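Local coordinates for protein p13 MTCP-1 (Homo sapiens, PDB 1A1X) that binds the PH domains of the kinases AKT1 and AKT2 and enhances their phosphorylation and activation, and is the product of a proto-oncogene, at residues Glu5-Leu14 with His91-Leu100; Gln65-Glu76 with Asp80-Ile88. All coordinates share one frame; numbering follows the deposited sequence.

Contact 1. Residues Glu5-Leu14 with His91-Leu100; sequences EDVGAPPDHL and HLMVRGVQEL
The backbone N-H of M93 donates to OE1 of E5 at 3.3 Å, a nearly straight bond (166°) that comes from above the carboxylate plane, while OE2 of E5 is gripped by K103, R42 and Q89 of the second subunit, the first two through salt bridges. A bend at chi2 of E5 lays the carboxylate against CB of L92, 3.5 Å from OE1. V7 covers the imidazole of H91: its CG1 sits over the middle of one face, 3.7 Å from the ring centroid, in a CH-pi contact. Strands 85-94 and 97-104 form a beta hairpin of the closed antiparallel barrel, joined by a type I' turn from V94 to V97, and the N-terminal arm crosses it on the face that carries H91, Q98 and L100. Within the hairpin the H91 ring is fixed in rotation by a bond in its own plane, NE2 to OE1 of Q98 at 2.6 Å. With CG2 anti to the backbone N of V7, that methyl lies against CG of Q98 (3.5 Å) and beside CE of M93. P10 CB packs against the H91 ring at CE1, and the CD corner of the P11 ring meets CD1 of L100 at 4.0 Å.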
loop_
_atom_site.group_PDB
_atom_site.type_symbol
_atom_site.label_atom_id
_atom_site.label_comp_id
_atom_site.label_asym_id
_atom_site.label_seq_id
_atom_site.Cartn_x
_atom_site.Cartn_y
_atom_site.Cartn_z
ATOM N N GLU A 5 3.468 -5.675 -10.294
ATOM C CA GLU A 5 4.737 -5.975 -9.625
ATOM C C GLU A 5 5.352 -7.270 -10.130
ATOM O O GLU A 5 4.688 -8.080 -10.775
ATOM C CB GLU A 5 4.533 -6.143 -8.112
ATOM C CG GLU A 5 4.167 -4.892 -7.334
ATOM C CD GLU A 5 5.316 -3.914 -7.187
ATOM O OE1 GLU A 5 6.376 -4.305 -6.665
ATOM O OE2 GLU A 5 5.148 -2.742 -7.570
ATOM N N ASP A 6 6.623 -7.455 -9.781
ATOM C CA ASP A 6 7.404 -8.648 -10.111
ATOM C C ASP A 6 7.981 -9.148 -8.777
ATOM O O ASP A 6 9.117 -9.617 -8.713
ATOM C CB ASP A 6 8.555 -8.303 -11.077
ATOM C CG ASP A 6 8.088 -8.099 -12.516
ATOM O OD1 ASP A 6 7.839 -9.112 -13.211
ATOM O OD2 ASP A 6 8.001 -6.929 -12.962
ATOM N N VAL A 7 7.188 -9.024 -7.713
ATOM C CA VAL A 7 7.590 -9.425 -6.358
ATOM C C VAL A 7 7.456 -10.928 -6.118
ATOM O O VAL A 7 8.105 -11.483 -5.231
ATOM C CB VAL A 7 6.782 -8.643 -5.279
ATOM C CG1 VAL A 7 5.325 -9.060 -5.298
ATOM C CG2 VAL A 7 7.384 -8.835 -3.901
ATOM N N GLY A 8 6.606 -11.580 -6.906
ATOM C CA GLY A 8 6.422 -13.013 -6.763
ATOM C C GLY A 8 5.403 -13.402 -5.714
ATOM O O GLY A 8 4.603 -12.570 -5.270
ATOM N N ALA A 9 5.462 -14.665 -5.295
ATOM C CA ALA A 9 4.527 -15.202 -4.309
ATOM C C ALA A 9 4.839 -14.855 -2.856
ATOM O O ALA A 9 6.005 -14.734 -2.462
ATOM C CB ALA A 9 4.412 -16.715 -4.467
ATOM N N PRO A 10 3.785 -14.644 -2.050
ATOM C CA PRO A 10 3.945 -14.315 -0.632
ATOM C C PRO A 10 4.324 -15.582 0.125
ATOM O O PRO A 10 4.169 -16.686 -0.399
ATOM C CB PRO A 10 2.548 -13.819 -0.242
ATOM C CG PRO A 10 1.656 -14.588 -1.133
ATOM C CD PRO A 10 2.374 -14.512 -2.455
ATOM N N PRO A 11 4.876 -15.442 1.342
ATOM C CA PRO A 11 5.243 -16.646 2.093
ATOM C C PRO A 11 4.044 -17.528 2.450
ATOM O O PRO A 11 2.962 -17.037 2.762
ATOM C CB PRO A 11 5.932 -16.078 3.342
ATOM C CG PRO A 11 5.316 -14.748 3.509
ATOM C CD PRO A 11 5.255 -14.229 2.088
ATOM N N ASP A 12 4.241 -18.837 2.334
ATOM C CA ASP A 12 3.224 -19.827 2.660
ATOM C C ASP A 12 2.848 -19.721 4.143
ATOM O O ASP A 12 1.702 -19.960 4.533
ATOM C CB ASP A 12 3.761 -21.219 2.329
ATOM C CG ASP A 12 2.904 -22.314 2.888
ATOM O OD1 ASP A 12 1.732 -22.435 2.460
ATOM O OD2 ASP A 12 3.405 -23.043 3.771
ATOM N N HIS A 13 3.832 -19.388 4.968
ATOM C CA HIS A 13 3.593 -19.213 6.393
ATOM C C HIS A 13 4.630 -18.353 7.105
ATOM O O HIS A 13 5.760 -18.159 6.624
ATOM C CB HIS A 13 3.409 -20.559 7.104
ATOM C CG HIS A 13 4.601 -21.458 7.044
ATOM N ND1 HIS A 13 4.618 -22.618 6.299
ATOM C CD2 HIS A 13 5.791 -21.407 7.691
ATOM C CE1 HIS A 13 5.764 -23.246 6.495
ATOM N NE2 HIS A 13 6.494 -22.534 7.336
ATOM N N LEU A 14 4.203 -17.786 8.229
ATOM C CA LEU A 14 5.052 -16.942 9.054
ATOM C C LEU A 14 4.870 -17.369 10.504
ATOM O O LEU A 14 3.753 -17.358 11.028
ATOM C CB LEU A 14 4.660 -15.477 8.877
ATOM C CG LEU A 14 4.973 -14.915 7.487
ATOM C CD1 LEU A 14 4.134 -13.686 7.182
ATOM C CD2 LEU A 14 6.446 -14.607 7.411
ATOM N N HIS A 91 1.254 -6.340 -1.803
ATOM C CA HIS A 91 2.483 -7.111 -1.711
ATOM C C HIS A 91 3.394 -6.513 -2.766
ATOM O O HIS A 91 3.260 -6.790 -3.955
ATOM C CB HIS A 91 2.203 -8.584 -2.023
ATOM C CG HIS A 91 3.418 -9.462 -1.976
ATOM N ND1 HIS A 91 3.466 -10.691 -2.596
ATOM C CD2 HIS A 91 4.613 -9.306 -1.359
ATOM C CE1 HIS A 91 4.638 -11.255 -2.362
ATOM N NE2 HIS A 91 5.351 -10.435 -1.613
ATOM N N LEU A 92 4.319 -5.677 -2.317
ATOM C CA LEU A 92 5.221 -5.011 -3.228
ATOM C C LEU A 92 6.616 -4.801 -2.685
ATOM O O LEU A 92 6.921 -5.145 -1.540
ATOM C CB LEU A 92 4.615 -3.673 -3.689
ATOM C CG LEU A 92 3.626 -2.942 -2.776
ATOM C CD1 LEU A 92 4.355 -2.201 -1.706
ATOM C CD2 LEU A 92 2.784 -1.986 -3.577
ATOM N N MET A 93 7.478 -4.317 -3.568
ATOM C CA MET A 93 8.862 -4.019 -3.261
ATOM C C MET A 93 8.892 -2.522 -2.980
ATOM O O MET A 93 8.481 -1.720 -3.830
ATOM C CB MET A 93 9.720 -4.327 -4.485
ATOM C CG MET A 93 11.183 -4.595 -4.182
ATOM S SD MET A 93 11.390 -6.122 -3.236
ATOM C CE MET A 93 10.262 -7.197 -4.061
ATOM N N VAL A 94 9.294 -2.150 -1.769
ATOM C CA VAL A 94 9.370 -0.742 -1.392
ATOM C C VAL A 94 10.790 -0.426 -0.951
ATOM O O VAL A 94 11.277 -0.968 0.035
ATOM C CB VAL A 94 8.409 -0.398 -0.251
ATOM C CG1 VAL A 94 8.544 1.063 0.117
ATOM C CG2 VAL A 94 6.999 -0.683 -0.656
ATOM N N ARG A 95 11.448 0.455 -1.692
ATOM C CA ARG A 95 12.824 0.836 -1.402
ATOM C C ARG A 95 13.738 -0.392 -1.340
ATOM O O ARG A 95 14.687 -0.441 -0.559
ATOM C CB ARG A 95 12.898 1.667 -0.114
ATOM C CG ARG A 95 12.548 3.153 -0.298
ATOM C CD ARG A 95 11.119 3.376 -0.797
ATOM N NE ARG A 95 10.824 4.787 -1.064
ATOM C CZ ARG A 95 9.758 5.439 -0.596
ATOM N NH1 ARG A 95 8.867 4.817 0.171
ATOM N NH2 ARG A 95 9.585 6.724 -0.889
ATOM N N GLY A 96 13.426 -1.388 -2.169
ATOM C CA GLY A 96 14.223 -2.604 -2.231
ATOM C C GLY A 96 13.866 -3.712 -1.259
ATOM O O GLY A 96 14.474 -4.785 -1.301
ATOM N N VAL A 97 12.873 -3.470 -0.407
ATOM C CA VAL A 97 12.432 -4.449 0.585
ATOM C C VAL A 97 11.032 -4.956 0.271
ATOM O O VAL A 97 10.130 -4.168 -0.027
ATOM C CB VAL A 97 12.428 -3.828 1.999
ATOM C CG1 VAL A 97 11.905 -4.813 3.028
ATOM C CG2 VAL A 97 13.824 -3.390 2.370
ATOM N N GLN A 98 10.855 -6.272 0.343
ATOM C CA GLN A 98 9.557 -6.894 0.090
ATOM C C GLN A 98 8.621 -6.542 1.254
ATOM O O GLN A 98 8.991 -6.676 2.430
ATOM C CB GLN A 98 9.703 -8.409 -0.040
ATOM C CG GLN A 98 8.473 -9.102 -0.578
ATOM C CD GLN A 98 8.693 -10.584 -0.801
ATOM O OE1 GLN A 98 7.739 -11.352 -0.935
ATOM N NE2 GLN A 98 9.959 -10.996 -0.844
ATOM N N GLU A 99 7.410 -6.106 0.921
ATOM C CA GLU A 99 6.457 -5.699 1.940
ATOM C C GLU A 99 5.039 -6.239 1.774
ATOM O O GLU A 99 4.478 -6.220 0.682
ATOM C CB GLU A 99 6.411 -4.167 2.009
ATOM C CG GLU A 99 5.315 -3.630 2.908
ATOM C CD GLU A 99 5.248 -2.125 2.911
ATOM O OE1 GLU A 99 6.134 -1.485 3.506
ATOM O OE2 GLU A 99 4.298 -1.576 2.337
ATOM N N LEU A 100 4.471 -6.722 2.876
ATOM C CA LEU A 100 3.099 -7.217 2.887
ATOM C C LEU A 100 2.311 -6.247 3.730
ATOM O O LEU A 100 2.817 -5.766 4.743
ATOM C CB LEU A 100 3.003 -8.594 3.543
ATOM C CG LEU A 100 3.439 -9.847 2.786
ATOM C CD1 LEU A 100 3.457 -11.026 3.746
ATOM C CD2 LEU A 100 2.498 -10.109 1.627
#

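Contact 2. Residues Gln65-Glu76 with Asp80-Ile88; sequences QLPLMWQLYPEE and DNNSRLWQI
W70 and W86 form the aromatic centre of the contact, a T-shaped pair with planes at 90°. The NE1 edge of W70 points into one face of W86, and the centroids of the five-membered rings lie 4.3 Å apart. P67 touches both indoles: its CG sits over the centre of one W70 face and its CD lies 4.0 Å from CZ2 of W86. Among the polar interactions, D80 holds the second indole in place: W86 NE1 donates to D80 OD2 at 2.9 Å, almost straight (176°) and in the ring plane. The other carboxylate oxygen, OD1, receives the backbone N-H groups of N82 and R84 from opposite faces of its plane, the former closing an Asx turn. With its CG between the backbone N and carbonyl carbon (chi1 51°), N81 brings OD1 to the 65-76 chain, where it takes a bond from M69 N at 3.2 Å and a weak one from L68 N. At the far end, the backbone N of I88 donates to E76 O at 3.1 Å, and a water links E75 O to Q87 NE2. Apolar contacts complete this end: L72 CD1 to I88 CD1 (4.2 Å) and Y73 CE2 to L85 CD2 (4.4 Å). L102 and L104 of strand 97-104 add to the packing around the two indoles, a buried cluster within the closed antiparallel beta barrel of the TCL1 family.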
loop_
_atom_site.group_PDB
_atom_site.type_symbol
_atom_site.label_atom_id
_atom_site.label_comp_id
_atom_site.label_asym_id
_atom_site.label_seq_id
_atom_site.Cartn_x
_atom_site.Cartn_y
_atom_site.Cartn_z
ATOM N N GLN A 65 -0.896 -8.010 19.856
ATOM C CA GLN A 65 -1.948 -7.726 18.872
ATOM C C GLN A 65 -1.758 -8.589 17.609
ATOM O O GLN A 65 -2.697 -8.816 16.841
ATOM C CB GLN A 65 -1.945 -6.240 18.495
ATOM C CG GLN A 65 -2.317 -5.310 19.642
ATOM C CD GLN A 65 -2.343 -3.860 19.213
ATOM O OE1 GLN A 65 -1.304 -3.215 19.121
ATOM N NE2 GLN A 65 -3.529 -3.344 18.929
ATOM N N LEU A 66 -0.526 -9.038 17.402
ATOM C CA LEU A 66 -0.152 -9.885 16.269
ATOM C C LEU A 66 -0.242 -11.359 16.687
ATOM O O LEU A 66 -0.029 -11.700 17.859
ATOM C CB LEU A 66 1.274 -9.545 15.811
ATOM C CG LEU A 66 1.485 -8.482 14.728
ATOM C CD1 LEU A 66 0.210 -7.708 14.440
ATOM C CD2 LEU A 66 2.624 -7.559 15.132
ATOM N N PRO A 67 -0.512 -12.253 15.724
ATOM C CA PRO A 67 -0.634 -13.687 16.006
ATOM C C PRO A 67 0.663 -14.472 16.096
ATOM O O PRO A 67 1.738 -13.984 15.737
ATOM C CB PRO A 67 -1.496 -14.176 14.846
ATOM C CG PRO A 67 -0.984 -13.353 13.706
ATOM C CD PRO A 67 -0.819 -11.965 14.310
ATOM N N LEU A 68 0.541 -15.700 16.597
ATOM C CA LEU A 68 1.674 -16.610 16.726
ATOM C C LEU A 68 2.066 -17.107 15.338
ATOM O O LEU A 68 3.230 -17.421 15.089
ATOM C CB LEU A 68 1.307 -17.821 17.590
ATOM C CG LEU A 68 0.942 -17.640 19.060
ATOM C CD1 LEU A 68 0.606 -18.998 19.648
ATOM C CD2 LEU A 68 2.086 -17.009 19.824
ATOM N N MET A 69 1.093 -17.176 14.437
ATOM C CA MET A 69 1.364 -17.649 13.090
ATOM C C MET A 69 0.326 -17.224 12.067
ATOM O O MET A 69 -0.842 -17.014 12.392
ATOM C CB MET A 69 1.438 -19.171 13.079
ATOM C CG MET A 69 0.128 -19.832 13.460
ATOM S SD MET A 69 -0.318 -21.169 12.349
ATOM C CE MET A 69 -1.334 -20.305 11.190
ATOM N N TRP A 70 0.776 -17.137 10.819
ATOM C CA TRP A 70 -0.065 -16.792 9.680
ATOM C C TRP A 70 0.180 -17.901 8.673
ATOM O O TRP A 70 1.323 -18.295 8.465
ATOM C CB TRP A 70 0.368 -15.463 9.056
ATOM C CG TRP A 70 -0.265 -14.246 9.635
ATOM C CD1 TRP A 70 -1.593 -13.944 9.655
ATOM C CD2 TRP A 70 0.415 -13.099 10.159
ATOM N NE1 TRP A 70 -1.779 -12.673 10.144
ATOM C CE2 TRP A 70 -0.564 -12.131 10.459
ATOM C CE3 TRP A 70 1.764 -12.793 10.395
ATOM C CZ2 TRP A 70 -0.240 -10.871 10.983
ATOM C CZ3 TRP A 70 2.089 -11.543 10.918
ATOM C CH2 TRP A 70 1.085 -10.595 11.206
ATOM N N GLN A 71 -0.883 -18.394 8.052
ATOM C CA GLN A 71 -0.791 -19.452 7.058
ATOM C C GLN A 71 -1.519 -18.961 5.814
ATOM O O GLN A 71 -2.665 -18.528 5.902
ATOM C CB GLN A 71 -1.467 -20.707 7.605
ATOM C CG GLN A 71 -1.407 -21.925 6.710
ATOM C CD GLN A 71 -2.088 -23.130 7.352
ATOM O OE1 GLN A 71 -3.281 -23.370 7.149
ATOM N NE2 GLN A 71 -1.335 -23.878 8.151
ATOM N N LEU A 72 -0.852 -19.004 4.660
ATOM C CA LEU A 72 -1.469 -18.555 3.413
ATOM C C LEU A 72 -2.790 -19.294 3.164
ATOM O O LEU A 72 -2.865 -20.526 3.212
ATOM C CB LEU A 72 -0.494 -18.712 2.246
ATOM C CG LEU A 72 -0.790 -17.992 0.927
ATOM C CD1 LEU A 72 -1.092 -16.510 1.158
ATOM C CD2 LEU A 72 0.411 -18.160 -0.008
ATOM N N TYR A 73 -3.832 -18.508 2.919
ATOM C CA TYR A 73 -5.185 -19.004 2.708
ATOM C C TYR A 73 -5.677 -18.534 1.326
ATOM O O TYR A 73 -5.221 -17.506 0.833
ATOM C CB TYR A 73 -6.053 -18.420 3.826
ATOM C CG TYR A 73 -7.358 -19.119 4.053
ATOM C CD1 TYR A 73 -7.401 -20.389 4.620
ATOM C CD2 TYR A 73 -8.554 -18.521 3.673
ATOM C CE1 TYR A 73 -8.609 -21.050 4.796
ATOM C CE2 TYR A 73 -9.761 -19.168 3.843
ATOM C CZ TYR A 73 -9.786 -20.432 4.402
ATOM O OH TYR A 73 -10.996 -21.070 4.545
ATOM N N PRO A 74 -6.604 -19.284 0.683
ATOM C CA PRO A 74 -7.134 -18.912 -0.643
ATOM C C PRO A 74 -7.717 -17.504 -0.687
ATOM O O PRO A 74 -8.244 -17.017 0.315
ATOM C CB PRO A 74 -8.242 -19.945 -0.872
ATOM C CG PRO A 74 -7.747 -21.142 -0.146
ATOM C CD PRO A 74 -7.213 -20.549 1.141
ATOM N N GLU A 75 -7.633 -16.872 -1.857
ATOM C CA GLU A 75 -8.155 -15.520 -2.070
ATOM C C GLU A 75 -7.247 -14.441 -1.478
ATOM O O GLU A 75 -7.719 -13.434 -0.944
ATOM C CB GLU A 75 -9.573 -15.381 -1.490
ATOM C CG GLU A 75 -10.561 -16.446 -1.943
ATOM C CD GLU A 75 -10.756 -16.449 -3.440
ATOM O OE1 GLU A 75 -11.140 -15.397 -3.990
ATOM O OE2 GLU A 75 -10.523 -17.501 -4.070
ATOM N N GLU A 76 -5.940 -14.657 -1.582
ATOM C CA GLU A 76 -4.943 -13.723 -1.082
ATOM C C GLU A 76 -5.197 -13.162 0.301
ATOM O O GLU A 76 -5.492 -11.983 0.483
ATOM C CB GLU A 76 -4.687 -12.603 -2.090
ATOM C CG GLU A 76 -3.938 -13.092 -3.327
ATOM C CD GLU A 76 -2.747 -13.990 -2.975
ATOM O OE1 GLU A 76 -1.633 -13.455 -2.765
ATOM O OE2 GLU A 76 -2.926 -15.232 -2.901
ATOM N N ASP A 80 -4.724 -16.879 10.725
ATOM C CA ASP A 80 -3.832 -16.975 11.869
ATOM C C ASP A 80 -4.176 -18.161 12.770
ATOM O O ASP A 80 -5.056 -18.968 12.443
ATOM C CB ASP A 80 -3.790 -15.659 12.664
ATOM C CG ASP A 80 -5.141 -15.260 13.281
ATOM O OD1 ASP A 80 -6.007 -16.123 13.529
ATOM O OD2 ASP A 80 -5.322 -14.049 13.551
ATOM N N ASN A 81 -3.504 -18.247 13.913
ATOM C CA ASN A 81 -3.727 -19.336 14.858
ATOM C C ASN A 81 -5.081 -19.299 15.572
ATOM O O ASN A 81 -5.507 -20.304 16.138
ATOM C CB ASN A 81 -2.592 -19.386 15.870
ATOM C CG ASN A 81 -2.342 -18.058 16.495
ATOM O OD1 ASN A 81 -1.801 -17.156 15.859
ATOM N ND2 ASN A 81 -2.782 -17.901 17.733
ATOM N N ASN A 82 -5.761 -18.155 15.527
ATOM C CA ASN A 82 -7.084 -18.007 16.143
ATOM C C ASN A 82 -8.212 -18.169 15.113
ATOM O O ASN A 82 -9.372 -17.906 15.420
ATOM C CB ASN A 82 -7.220 -16.632 16.793
ATOM C CG ASN A 82 -6.226 -16.410 17.902
ATOM O OD1 ASN A 82 -5.682 -15.317 18.058
ATOM N ND2 ASN A 82 -5.983 -17.446 18.687
ATOM N N SER A 83 -7.856 -18.576 13.895
ATOM C CA SER A 83 -8.797 -18.761 12.779
ATOM C C SER A 83 -9.275 -17.467 12.128
ATOM O O SER A 83 -10.190 -17.494 11.303
ATOM C CB SER A 83 -10.017 -19.603 13.177
ATOM O OG SER A 83 -9.695 -20.976 13.210
ATOM N N ARG A 84 -8.669 -16.342 12.496
ATOM C CA ARG A 84 -9.047 -15.061 11.917
ATOM C C ARG A 84 -8.362 -14.889 10.571
ATOM O O ARG A 84 -7.289 -15.443 10.346
ATOM C CB ARG A 84 -8.657 -13.927 12.847
ATOM C CG ARG A 84 -9.292 -14.038 14.197
ATOM C CD ARG A 84 -8.732 -12.999 15.131
ATOM N NE ARG A 84 -9.259 -13.148 16.486
ATOM C CZ ARG A 84 -8.542 -12.947 17.587
ATOM N NH1 ARG A 84 -7.265 -12.592 17.491
ATOM N NH2 ARG A 84 -9.101 -13.102 18.782
ATOM N N LEU A 85 -8.999 -14.132 9.680
ATOM C CA LEU A 85 -8.479 -13.876 8.341
ATOM C C LEU A 85 -7.899 -12.484 8.208
ATOM O O LEU A 85 -8.437 -11.518 8.746
ATOM C CB LEU A 85 -9.571 -14.075 7.289
ATOM C CG LEU A 85 -9.694 -15.442 6.615
ATOM C CD1 LEU A 85 -9.596 -16.552 7.630
ATOM C CD2 LEU A 85 -11.007 -15.518 5.864
ATOM N N TRP A 86 -6.776 -12.404 7.505
ATOM C CA TRP A 86 -6.080 -11.149 7.266
ATOM C C TRP A 86 -5.976 -10.976 5.761
ATOM O O TRP A 86 -5.397 -11.812 5.080
ATOM C CB TRP A 86 -4.675 -11.183 7.866
ATOM C CG TRP A 86 -4.651 -11.296 9.355
ATOM C CD1 TRP A 86 -5.022 -12.382 10.099
ATOM C CD2 TRP A 86 -4.207 -10.302 10.288
ATOM N NE1 TRP A 86 -4.836 -12.126 11.433
ATOM C CE2 TRP A 86 -4.336 -10.859 11.582
ATOM C CE3 TRP A 86 -3.708 -8.998 10.160
ATOM C CZ2 TRP A 86 -3.987 -10.157 12.744
ATOM C CZ3 TRP A 86 -3.356 -8.300 11.312
ATOM C CH2 TRP A 86 -3.499 -8.881 12.588
ATOM N N GLN A 87 -6.560 -9.903 5.246
ATOM C CA GLN A 87 -6.545 -9.627 3.817
ATOM C C GLN A 87 -5.208 -9.050 3.375
ATOM O O GLN A 87 -4.684 -8.152 4.023
ATOM C CB GLN A 87 -7.651 -8.612 3.483
ATOM C CG GLN A 87 -7.774 -8.272 2.004
ATOM C CD GLN A 87 -8.251 -9.453 1.175
ATOM O OE1 GLN A 87 -9.326 -10.005 1.426
ATOM N NE2 GLN A 87 -7.458 -9.848 0.181
ATOM N N ILE A 88 -4.631 -9.578 2.300
ATOM C CA ILE A 88 -3.382 -9.014 1.796
ATOM C C ILE A 88 -3.833 -7.827 0.944
ATOM O O ILE A 88 -4.433 -8.016 -0.111
ATOM C CB ILE A 88 -2.595 -10.007 0.907
ATOM C CG1 ILE A 88 -2.091 -11.197 1.730
ATOM C CG2 ILE A 88 -1.401 -9.305 0.256
ATOM C CD1 ILE A 88 -1.494 -12.321 0.876
HETATM O O HOH W 1 -9.240 -11.140 -2.002
#

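From the N terminus, the arm 5-14 reaches strand 13-16 and the chain then passes through strands 21-24, 29-36 and 41-46 and the helix 58-61. Contact 2 closes a short loop, in which 65-76 meets 80-88 after only three intervening residues of strand 77-80. Contact 1 closes the long loop when the chain arrives at 91-100, so contact 2 is nested inside it. They share strand 85-94, and their first segments meet directly: strand 13-16 pairs with 69-73, probably through hydrogen bonds from L72 N to D12 O and from L14 N to W70 O. This pairing joins the first strand to the second half of the sheet and closes the barrel.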